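Local coordinates for protein carbohydrate binding family 6 (PDB 5A8C) that hydrolyses alpha-L-arabinofuranosides, probably releasing arabinose side groups from plant polysaccharides, as a five-bladed beta-propeller glycoside hydrolase of family 43, at residues A[47-57]-A[68-79]; A[88-97]-A[133-143]. All coordinates share one frame; numbering follows the deposited sequence. Where two conformers were deposited one is given.

Contact 1 (A[47-57]-A[68-79]); sequences GRLYIYCSHDS and IPDITCISTDDL
Cys-73 lies between two tyrosine rings and meets each differently. Its SG sits over one face of Tyr-52, 4.0 Å from the ring centroid, yet comes to Tyr-50 at the edge, in the ring plane. A chi1 of 176° swings that sulfur away from the backbone N, on the side of the carbonyl carbon, which brings it over the face of Tyr-52. One face of Tyr-50 is taken instead by Ser-75, whose CB makes a CH-pi contact 3.9 Å from the ring centroid. The guanidinium of Arg-48 lays one face over the Thr-76/Asp-77 peptide, while its edge grips Ser-75 side-on: NE and NH2 both bond to OG, each at 2.9 Å and with OG in the guanidinium plane. His-85 is a further partner of that OG. A water joins Arg-48 NH1 to Asp-77 OD2; the direct salt bridge between NH1 and OD2 is long, 4.0 Å.

On the other face Ile-51 CB meets Ile-74 CG1 at 4.1 Å, beside Cys-53, Thr-72 and Thr-76; from the turn that follows, Leu-79 CD2 reaches Leu-49 CD2. Paired backbone bonds join Leu-49 to Thr-76, Ile-51 to Ile-74 and Cys-53 to Thr-72; Ile-51 N to Ile-74 O is almost straight (177°).

Strands 48-56 and 70-76 run antiparallel, 149° between their directions, as the two middle strands of a four-stranded propeller blade. Strand 36-45 borders the first and 83-90 the second. Pro-104 and Ile-106 of strand 104-109 pack against Tyr-52, and Trp-82 touches Ile-51 and Thr-76.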
loop_
_atom_site.group_PDB
_atom_site.type_symbol
_atom_site.label_atom_id
_atom_site.label_comp_id
_atom_site.label_asym_id
_atom_site.label_seq_id
_atom_site.Cartn_x
_atom_site.Cartn_y
_atom_site.Cartn_z
ATOM N N GLY A 47 7.410 16.074 -10.966
ATOM C CA GLY A 47 8.798 15.743 -10.914
ATOM C C GLY A 47 9.280 15.144 -9.609
ATOM O O GLY A 47 10.462 14.848 -9.523
ATOM N N ARG A 48 8.394 14.999 -8.622
ATOM C CA ARG A 48 8.752 14.446 -7.327
ATOM C C ARG A 48 8.079 13.100 -7.139
ATOM O O ARG A 48 6.960 12.846 -7.601
ATOM C CB ARG A 48 8.289 15.377 -6.204
ATOM C CG ARG A 48 8.978 16.740 -6.227
ATOM C CD ARG A 48 8.614 17.590 -5.026
ATOM N NE ARG A 48 9.225 17.108 -3.811
ATOM C CZ ARG A 48 10.476 17.384 -3.448
ATOM N NH1 ARG A 48 11.298 18.114 -4.183
ATOM N NH2 ARG A 48 10.903 16.853 -2.322
ATOM N N LEU A 49 8.748 12.251 -6.366
ATOM C CA LEU A 49 8.205 10.980 -5.885
ATOM C C LEU A 49 7.732 11.187 -4.454
ATOM O O LEU A 49 8.544 11.539 -3.580
ATOM C CB LEU A 49 9.280 9.913 -5.951
ATOM C CG LEU A 49 8.864 8.516 -5.457
ATOM C CD1 LEU A 49 7.744 7.930 -6.255
ATOM C CD2 LEU A 49 10.059 7.584 -5.439
ATOM N N TYR A 50 6.429 11.026 -4.237
ATOM C CA TYR A 50 5.796 11.152 -2.930
ATOM C C TYR A 50 5.506 9.753 -2.428
ATOM O O TYR A 50 4.932 8.928 -3.125
ATOM C CB TYR A 50 4.477 11.943 -3.018
ATOM C CG TYR A 50 4.629 13.391 -3.369
ATOM C CD1 TYR A 50 4.737 13.798 -4.679
ATOM C CD2 TYR A 50 4.646 14.342 -2.380
ATOM C CE1 TYR A 50 4.909 15.143 -4.988
ATOM C CE2 TYR A 50 4.836 15.702 -2.653
ATOM C CZ TYR A 50 4.964 16.086 -3.979
ATOM O OH TYR A 50 5.128 17.429 -4.300
ATOM N N ILE A 51 5.840 9.529 -1.141
ATOM C CA ILE A 51 5.542 8.249 -0.455
ATOM C C ILE A 51 4.652 8.553 0.741
ATOM O O ILE A 51 4.956 9.447 1.542
ATOM C CB ILE A 51 6.834 7.535 0.003
ATOM C CG1 ILE A 51 7.791 7.291 -1.161
ATOM C CG2 ILE A 51 6.441 6.201 0.632
ATOM C CD1 ILE A 51 9.121 6.681 -0.732
ATOM N N TYR A 52 3.532 7.816 0.809
ATOM C CA TYR A 52 2.572 7.935 1.891
ATOM C C TYR A 52 2.636 6.652 2.690
ATOM O O TYR A 52 2.602 5.557 2.092
ATOM C CB TYR A 52 1.137 8.109 1.297
ATOM C CG TYR A 52 1.004 9.338 0.468
ATOM C CD1 TYR A 52 1.489 9.375 -0.846
ATOM C CD2 TYR A 52 0.453 10.503 0.955
ATOM C CE1 TYR A 52 1.391 10.498 -1.613
ATOM C CE2 TYR A 52 0.344 11.648 0.195
ATOM C CZ TYR A 52 0.841 11.653 -1.095
ATOM O OH TYR A 52 0.768 12.753 -1.905
ATOM N N CYS A 53 2.611 6.753 4.010
ATOM C CA CYS A 53 2.827 5.599 4.862
ATOM C C CYS A 53 1.837 5.607 6.026
ATOM O O CYS A 53 1.472 6.662 6.544
ATOM C CB CYS A 53 4.219 5.591 5.492
ATOM S SG CYS A 53 5.560 5.534 4.295
ATOM N N SER A 54 1.474 4.411 6.485
ATOM C CA SER A 54 0.947 4.285 7.842
ATOM C C SER A 54 1.918 4.947 8.811
ATOM O O SER A 54 3.110 4.611 8.762
ATOM C CB SER A 54 0.893 2.799 8.215
ATOM O OG SER A 54 -0.059 2.093 7.462
ATOM N N HIS A 55 1.457 5.852 9.659
ATOM C CA HIS A 55 2.317 6.381 10.729
ATOM C C HIS A 55 2.212 5.463 11.948
ATOM O O HIS A 55 1.165 5.407 12.593
ATOM C CB HIS A 55 1.898 7.760 11.082
ATOM C CG HIS A 55 2.601 8.324 12.296
ATOM N ND1 HIS A 55 3.887 8.133 12.748
ATOM C CD2 HIS A 55 2.017 9.142 13.196
ATOM C CE1 HIS A 55 4.040 8.821 13.890
ATOM N NE2 HIS A 55 2.921 9.452 14.167
ATOM N N ASP A 56 3.243 4.655 12.186
ATOM C CA ASP A 56 3.335 3.849 13.384
ATOM C C ASP A 56 3.629 4.778 14.556
ATOM O O ASP A 56 4.743 5.299 14.655
ATOM C CB ASP A 56 4.468 2.791 13.280
ATOM C CG ASP A 56 4.103 1.496 12.592
ATOM O OD1 ASP A 56 2.911 1.132 12.496
ATOM O OD2 ASP A 56 5.088 0.793 12.210
ATOM N N SER A 57 2.671 4.993 15.429
ATOM C CA SER A 57 2.888 5.869 16.579
ATOM C C SER A 57 3.999 5.321 17.470
ATOM O O SER A 57 4.202 4.117 17.581
ATOM C CB SER A 57 1.643 5.977 17.418
ATOM O OG SER A 57 0.566 6.496 16.650
ATOM N N ILE A 68 -2.051 3.373 14.446
ATOM C CA ILE A 68 -1.830 4.088 13.181
ATOM C C ILE A 68 -3.027 5.058 13.001
ATOM O O ILE A 68 -4.026 4.706 12.341
ATOM C CB ILE A 68 -1.728 3.132 11.991
ATOM C CG1 ILE A 68 -0.597 2.100 12.188
ATOM C CG2 ILE A 68 -1.492 3.918 10.717
ATOM C CD1 ILE A 68 -0.748 0.894 11.270
ATOM N N PRO A 69 -2.955 6.262 13.577
ATOM C CA PRO A 69 -4.075 7.189 13.549
ATOM C C PRO A 69 -4.078 8.086 12.333
ATOM O O PRO A 69 -5.027 8.828 12.100
ATOM C CB PRO A 69 -3.903 7.972 14.846
ATOM C CG PRO A 69 -2.419 8.015 15.050
ATOM C CD PRO A 69 -1.961 6.659 14.592
ATOM N N ASP A 70 -2.934 8.126 11.645
ATOM C CA ASP A 70 -2.665 9.121 10.623
ATOM C C ASP A 70 -1.682 8.548 9.573
ATOM O O ASP A 70 -1.167 7.451 9.747
ATOM C CB ASP A 70 -2.262 10.467 11.270
ATOM C CG ASP A 70 -1.191 10.403 12.317
ATOM O OD1 ASP A 70 -0.500 9.388 12.409
ATOM O OD2 ASP A 70 -1.011 11.440 13.006
ATOM N N ILE A 71 -1.499 9.342 8.515
ATOM C CA ILE A 71 -0.691 8.981 7.348
ATOM C C ILE A 71 0.448 10.011 7.213
ATOM O O ILE A 71 0.170 11.197 7.093
ATOM C CB ILE A 71 -1.544 8.985 6.090
ATOM C CG1 ILE A 71 -2.645 7.991 6.160
ATOM C CG2 ILE A 71 -0.685 8.824 4.841
ATOM C CD1 ILE A 71 -2.184 6.624 6.306
ATOM N N THR A 72 1.670 9.508 7.106
ATOM C CA THR A 72 2.868 10.318 6.897
ATOM C C THR A 72 3.140 10.457 5.423
ATOM O O THR A 72 2.935 9.503 4.674
ATOM C CB THR A 72 4.084 9.580 7.564
ATOM O OG1 THR A 72 3.821 9.371 8.933
ATOM C CG2 THR A 72 5.374 10.315 7.335
ATOM N N CYS A 73 3.680 11.606 4.993
ATOM C CA CYS A 73 4.108 11.751 3.596
ATOM C C CYS A 73 5.519 12.319 3.584
ATOM O O CYS A 73 5.822 13.313 4.287
ATOM C CB CYS A 73 3.187 12.713 2.865
ATOM S SG CYS A 73 3.602 13.093 1.185
ATOM N N ILE A 74 6.384 11.722 2.756
ATOM C CA ILE A 74 7.740 12.234 2.458
ATOM C C ILE A 74 7.865 12.306 0.940
ATOM O O ILE A 74 7.169 11.614 0.211
ATOM C CB ILE A 74 8.829 11.367 3.120
ATOM C CG1 ILE A 74 8.936 9.983 2.503
ATOM C CG2 ILE A 74 8.647 11.313 4.617
ATOM C CD1 ILE A 74 10.075 9.142 3.034
ATOM N N SER A 75 8.814 13.111 0.455
ATOM C CA SER A 75 9.013 13.167 -0.986
ATOM C C SER A 75 10.420 13.519 -1.331
ATOM O O SER A 75 11.209 14.039 -0.537
ATOM C CB SER A 75 8.068 14.163 -1.684
ATOM O OG SER A 75 8.485 15.515 -1.460
ATOM N N THR A 76 10.737 13.304 -2.613
ATOM C CA THR A 76 12.051 13.622 -3.149
ATOM C C THR A 76 11.947 14.015 -4.607
ATOM O O THR A 76 11.077 13.559 -5.316
ATOM C CB THR A 76 12.981 12.415 -3.017
ATOM O OG1 THR A 76 14.343 12.809 -3.301
ATOM C CG2 THR A 76 12.596 11.244 -3.917
ATOM N N ASP A 77 12.919 14.819 -5.053
ATOM C CA ASP A 77 13.126 15.031 -6.487
ATOM C C ASP A 77 14.417 14.463 -6.994
ATOM O O ASP A 77 14.720 14.648 -8.165
ATOM C CB ASP A 77 12.990 16.491 -6.946
ATOM C CG ASP A 77 14.112 17.351 -6.555
ATOM O OD1 ASP A 77 15.018 16.861 -5.869
ATOM O OD2 ASP A 77 14.086 18.532 -7.012
ATOM N N ASP A 78 15.156 13.770 -6.156
ATOM C CA ASP A 78 16.488 13.318 -6.521
ATOM C C ASP A 78 16.872 11.969 -5.970
ATOM O O ASP A 78 17.981 11.493 -6.235
ATOM C CB ASP A 78 17.590 14.369 -6.177
ATOM C CG ASP A 78 17.783 14.596 -4.712
ATOM O OD1 ASP A 78 17.085 13.987 -3.879
ATOM O OD2 ASP A 78 18.662 15.398 -4.367
ATOM N N LEU A 79 15.970 11.315 -5.201
ATOM C CA LEU A 79 16.258 10.074 -4.572
ATOM C C LEU A 79 17.467 10.145 -3.596
ATOM O O LEU A 79 18.058 9.100 -3.315
ATOM C CB LEU A 79 16.420 8.929 -5.600
ATOM C CG LEU A 79 15.147 8.585 -6.421
ATOM C CD1 LEU A 79 15.500 7.739 -7.633
ATOM C CD2 LEU A 79 14.087 7.899 -5.601
HETATM O O HOH W 1 10.965 19.521 -6.731
HETATM O O HOH W 2 0.561 11.333 15.203
#

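Contact 2 (A[88-97]-A[133-143]); sequences VFNAKRDSRW and TGPFKDPLPGP
Lys-137 and Arg-93 both hold the carboxylate of Asp-94, and a backbone N-H joins them. Arg-93, its chain neighbour, takes it side-on, NE to OD1 and NH2 to OD2, while Lys-137 NZ crosses from the other segment to OD1 at 2.7 Å. NE and NZ reach OD1 from opposite faces of the carboxylate, and Asn-90 N bonds to OD2, a network that fixes the group's rotation and probably favours its charged form. Lys-137 gets there by a bend at chi2 (-69°).

Further along, the Gly-142/Pro-143 peptide lies across one face of Trp-97: Gly-142 CA is 3.8 Å from the centroid of the five-membered ring and Pro-143 CD 3.9 Å from that of the six-membered ring. NE1 bonds to Asp-138 OD2 at 3.0 Å, from above the carboxylate plane; Tyr-117 also bonds to this oxygen. At the strand end, Phe-136 CD1 packs on Val-88 CG2, and Phe-89 turns its ring edge to Phe-136 O.

Asn-90 N-caps helix 91-94 and Asp-138 OD1 closes an Asx turn with Leu-140 N, each shaping its own segment. The salt bridge, Trp-97 packing and backbone bonds Phe-136 N to Val-88 O and Asp-138 N to Asp-94 O connect an edge strand of one four-stranded blade to the loop after 124-129, consistent with contact between successive blades of the five-bladed propeller.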
loop_
_atom_site.group_PDB
_atom_site.type_symbol
_atom_site.label_atom_id
_atom_site.label_comp_id
_atom_site.label_asym_id
_atom_site.label_seq_id
_atom_site.Cartn_x
_atom_site.Cartn_y
_atom_site.Cartn_z
ATOM N N VAL A 88 -0.372 13.983 6.838
ATOM C CA VAL A 88 -1.224 14.677 5.887
ATOM C C VAL A 88 -2.693 14.291 5.967
ATOM O O VAL A 88 -3.511 14.949 5.354
ATOM C CB VAL A 88 -0.689 14.481 4.440
ATOM C CG1 VAL A 88 0.717 15.030 4.315
ATOM C CG2 VAL A 88 -0.765 13.001 4.009
ATOM N N PHE A 89 -2.999 13.269 6.772
ATOM C CA PHE A 89 -4.353 12.819 7.000
ATOM C C PHE A 89 -4.383 12.219 8.380
ATOM O O PHE A 89 -3.546 11.392 8.699
ATOM C CB PHE A 89 -4.816 11.746 5.968
ATOM C CG PHE A 89 -6.179 11.205 6.188
ATOM C CD1 PHE A 89 -7.299 12.008 6.011
ATOM C CD2 PHE A 89 -6.358 9.918 6.656
ATOM C CE1 PHE A 89 -8.561 11.509 6.234
ATOM C CE2 PHE A 89 -7.633 9.409 6.865
ATOM C CZ PHE A 89 -8.719 10.215 6.675
ATOM N N ASN A 90 -5.444 12.562 9.155
ATOM C CA ASN A 90 -5.675 12.009 10.471
ATOM C C ASN A 90 -7.123 11.560 10.495
ATOM O O ASN A 90 -7.979 12.386 10.268
ATOM C CB ASN A 90 -5.366 13.068 11.555
ATOM C CG ASN A 90 -5.693 12.601 12.940
ATOM O OD1 ASN A 90 -6.845 12.347 13.262
ATOM N ND2 ASN A 90 -4.686 12.441 13.755
ATOM N N ALA A 91 -7.380 10.284 10.714
ATOM C CA ALA A 91 -8.754 9.788 10.542
ATOM C C ALA A 91 -9.758 10.481 11.434
ATOM O O ALA A 91 -10.842 10.843 10.990
ATOM C CB ALA A 91 -8.786 8.297 10.710
ATOM N N LYS A 92 -9.429 10.675 12.703
ATOM C CA LYS A 92 -10.394 11.330 13.611
ATOM C C LYS A 92 -10.635 12.787 13.272
ATOM O O LYS A 92 -11.728 13.290 13.418
ATOM C CB LYS A 92 -9.949 11.194 15.034
ATOM C CG LYS A 92 -10.121 9.810 15.619
ATOM C CD LYS A 92 -9.765 9.718 17.072
ATOM C CE LYS A 92 -9.950 8.335 17.679
ATOM N NZ LYS A 92 -9.855 8.380 19.159
ATOM N N ARG A 93 -9.574 13.479 12.847
ATOM C CA ARG A 93 -9.685 14.903 12.549
ATOM C C ARG A 93 -10.336 15.166 11.182
ATOM O O ARG A 93 -10.943 16.198 10.965
ATOM C CB ARG A 93 -8.284 15.506 12.564
ATOM C CG ARG A 93 -8.178 17.011 12.487
ATOM C CD ARG A 93 -6.739 17.482 12.261
ATOM N NE ARG A 93 -6.236 17.000 10.984
ATOM C CZ ARG A 93 -4.941 16.848 10.673
ATOM N NH1 ARG A 93 -3.975 17.250 11.516
ATOM N NH2 ARG A 93 -4.587 16.298 9.495
ATOM N N ASP A 94 -10.103 14.246 10.234
ATOM C CA ASP A 94 -10.304 14.522 8.807
ATOM C C ASP A 94 -11.369 13.618 8.178
ATOM O O ASP A 94 -11.579 13.747 6.979
ATOM C CB ASP A 94 -8.974 14.387 8.060
ATOM C CG ASP A 94 -7.901 15.319 8.527
ATOM O OD1 ASP A 94 -8.234 16.449 8.986
ATOM O OD2 ASP A 94 -6.702 14.963 8.397
ATOM N N SER A 95 -12.052 12.790 8.961
ATOM C CA SER A 95 -13.197 12.041 8.550
ATOM C C SER A 95 -14.263 12.151 9.608
ATOM O O SER A 95 -13.972 12.405 10.784
ATOM C CB SER A 95 -12.892 10.583 8.318
ATOM O OG SER A 95 -12.867 9.858 9.506
ATOM N N ARG A 96 -15.501 11.883 9.213
ATOM C CA ARG A 96 -16.638 11.915 10.117
ATOM C C ARG A 96 -16.954 10.574 10.726
ATOM O O ARG A 96 -17.763 10.521 11.645
ATOM C CB ARG A 96 -17.847 12.461 9.397
ATOM C CG ARG A 96 -17.715 13.937 9.089
ATOM C CD ARG A 96 -18.952 14.464 8.418
ATOM N NE ARG A 96 -18.951 14.165 6.991
ATOM C CZ ARG A 96 -20.053 13.965 6.260
ATOM N NH1 ARG A 96 -21.229 13.911 6.832
ATOM N NH2 ARG A 96 -19.963 13.890 4.954
ATOM N N TRP A 97 -16.292 9.511 10.283
ATOM C CA TRP A 97 -16.700 8.171 10.674
ATOM C C TRP A 97 -15.556 7.248 11.100
ATOM O O TRP A 97 -15.807 6.251 11.735
ATOM C CB TRP A 97 -17.506 7.506 9.515
ATOM C CG TRP A 97 -16.629 7.328 8.288
ATOM C CD1 TRP A 97 -16.355 8.236 7.314
ATOM C CD2 TRP A 97 -15.817 6.193 7.981
ATOM N NE1 TRP A 97 -15.407 7.750 6.441
ATOM C CE2 TRP A 97 -15.060 6.499 6.830
ATOM C CE3 TRP A 97 -15.644 4.923 8.574
ATOM C CZ2 TRP A 97 -14.177 5.597 6.275
ATOM C CZ3 TRP A 97 -14.750 4.042 7.999
ATOM C CH2 TRP A 97 -14.013 4.383 6.869
ATOM N N THR A 133 0.274 17.194 -0.437
ATOM C CA THR A 133 0.590 17.218 0.962
ATOM C C THR A 133 -0.559 17.639 1.838
ATOM O O THR A 133 -0.409 17.891 3.047
ATOM C CB THR A 133 1.838 18.048 1.213
ATOM O OG1 THR A 133 1.606 19.366 0.734
ATOM C CG2 THR A 133 3.034 17.427 0.533
ATOM N N GLY A 134 -1.777 17.638 1.291
ATOM C CA GLY A 134 -2.964 17.846 2.085
ATOM C C GLY A 134 -3.225 19.292 2.377
ATOM O O GLY A 134 -2.641 20.184 1.754
ATOM N N PRO A 135 -4.082 19.558 3.324
ATOM C CA PRO A 135 -4.830 18.610 4.125
ATOM C C PRO A 135 -5.715 17.671 3.316
ATOM O O PRO A 135 -6.303 18.159 2.324
ATOM C CB PRO A 135 -5.736 19.573 4.935
ATOM C CG PRO A 135 -5.059 20.901 4.867
ATOM C CD PRO A 135 -4.486 20.957 3.533
ATOM N N PHE A 136 -5.742 16.373 3.644
ATOM C CA PHE A 136 -6.707 15.472 3.061
ATOM C C PHE A 136 -7.928 15.398 3.911
ATOM O O PHE A 136 -7.847 15.305 5.135
ATOM C CB PHE A 136 -6.102 14.086 2.894
ATOM C CG PHE A 136 -5.066 13.958 1.785
ATOM C CD1 PHE A 136 -3.746 14.341 1.939
ATOM C CD2 PHE A 136 -5.450 13.457 0.550
ATOM C CE1 PHE A 136 -2.847 14.215 0.926
ATOM C CE2 PHE A 136 -4.547 13.318 -0.480
ATOM C CZ PHE A 136 -3.233 13.712 -0.302
ATOM N N LYS A 137 -9.116 15.355 3.271
ATOM C CA LYS A 137 -10.386 15.282 3.977
ATOM C C LYS A 137 -11.252 14.233 3.319
ATOM O O LYS A 137 -11.395 14.209 2.087
ATOM C CB LYS A 137 -11.111 16.622 3.969
ATOM C CG LYS A 137 -10.414 17.750 4.721
ATOM C CD LYS A 137 -10.419 17.532 6.215
ATOM C CE LYS A 137 -9.816 18.701 6.973
ATOM N NZ LYS A 137 -9.956 18.487 8.440
ATOM N N ASP A 138 -11.861 13.363 4.121
ATOM C CA ASP A 138 -12.811 12.369 3.610
ATOM C C ASP A 138 -14.174 13.026 3.484
ATOM O O ASP A 138 -14.707 13.519 4.472
ATOM C CB ASP A 138 -12.819 11.142 4.533
ATOM C CG ASP A 138 -13.792 10.056 4.121
ATOM O OD1 ASP A 138 -14.759 10.334 3.419
ATOM O OD2 ASP A 138 -13.481 8.865 4.477
ATOM N N PRO A 139 -14.707 13.114 2.258
ATOM C CA PRO A 139 -15.986 13.841 2.039
ATOM C C PRO A 139 -17.221 13.055 2.398
ATOM O O PRO A 139 -18.309 13.628 2.337
ATOM C CB PRO A 139 -15.950 14.101 0.547
ATOM C CG PRO A 139 -15.251 12.868 -0.018
ATOM C CD PRO A 139 -14.174 12.533 1.012
ATOM N N LEU A 140 -17.080 11.787 2.765
ATOM C CA LEU A 140 -18.231 10.890 2.833
ATOM C C LEU A 140 -18.715 10.721 4.276
ATOM O O LEU A 140 -17.942 10.803 5.236
ATOM C CB LEU A 140 -17.845 9.507 2.294
ATOM C CG LEU A 140 -17.389 9.479 0.848
ATOM C CD1 LEU A 140 -17.109 8.044 0.418
ATOM C CD2 LEU A 140 -18.289 10.182 -0.129
ATOM N N PRO A 141 -19.992 10.401 4.445
ATOM C CA PRO A 141 -20.522 10.164 5.788
ATOM C C PRO A 141 -20.146 8.808 6.365
ATOM O O PRO A 141 -20.339 8.583 7.565
ATOM C CB PRO A 141 -22.036 10.287 5.591
ATOM C CG PRO A 141 -22.255 9.890 4.167
ATOM C CD PRO A 141 -21.068 10.424 3.427
ATOM N N GLY A 142 -19.677 7.895 5.529
ATOM C CA GLY A 142 -19.295 6.571 5.942
ATOM C C GLY A 142 -18.276 6.014 4.982
ATOM O O GLY A 142 -17.801 6.703 4.074
ATOM N N PRO A 143 -17.912 4.750 5.182
ATOM C CA PRO A 143 -16.890 4.136 4.311
ATOM C C PRO A 143 -17.309 4.103 2.859
ATOM O O PRO A 143 -18.480 3.857 2.530
ATOM C CB PRO A 143 -16.701 2.761 4.903
ATOM C CG PRO A 143 -17.797 2.536 5.830
ATOM C CD PRO A 143 -18.367 3.834 6.245
HETATM O O HOH W 3 -12.746 18.505 9.119
HETATM O O HOH W 4 -14.059 15.297 6.982
HETATM O O HOH W 5 -15.730 11.721 6.404
HETATM O O HOH W 6 -16.982 14.982 5.101
#

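Both contacts involve one four-stranded blade: contact 1 joins its two middle strands, and contact 2 starts from an edge strand, 83-90. They meet directly, since Ile-71 probably exchanges backbone hydrogen bonds with Val-88 and Phe-89, and Cys-73 CB packs on Val-88 CG1. Their centres are about 17 Å apart. Contact 1 is largely buried, nearer the centre of the chain, and depends on regular antiparallel pairing with sulfur, aromatic and aliphatic packing. Contact 2 lies farther out and is only partly buried; its loop segment has no regular structure, so isolated backbone bonds, a salt-bridge network and proline and glycine against tryptophan take the place of strand pairing.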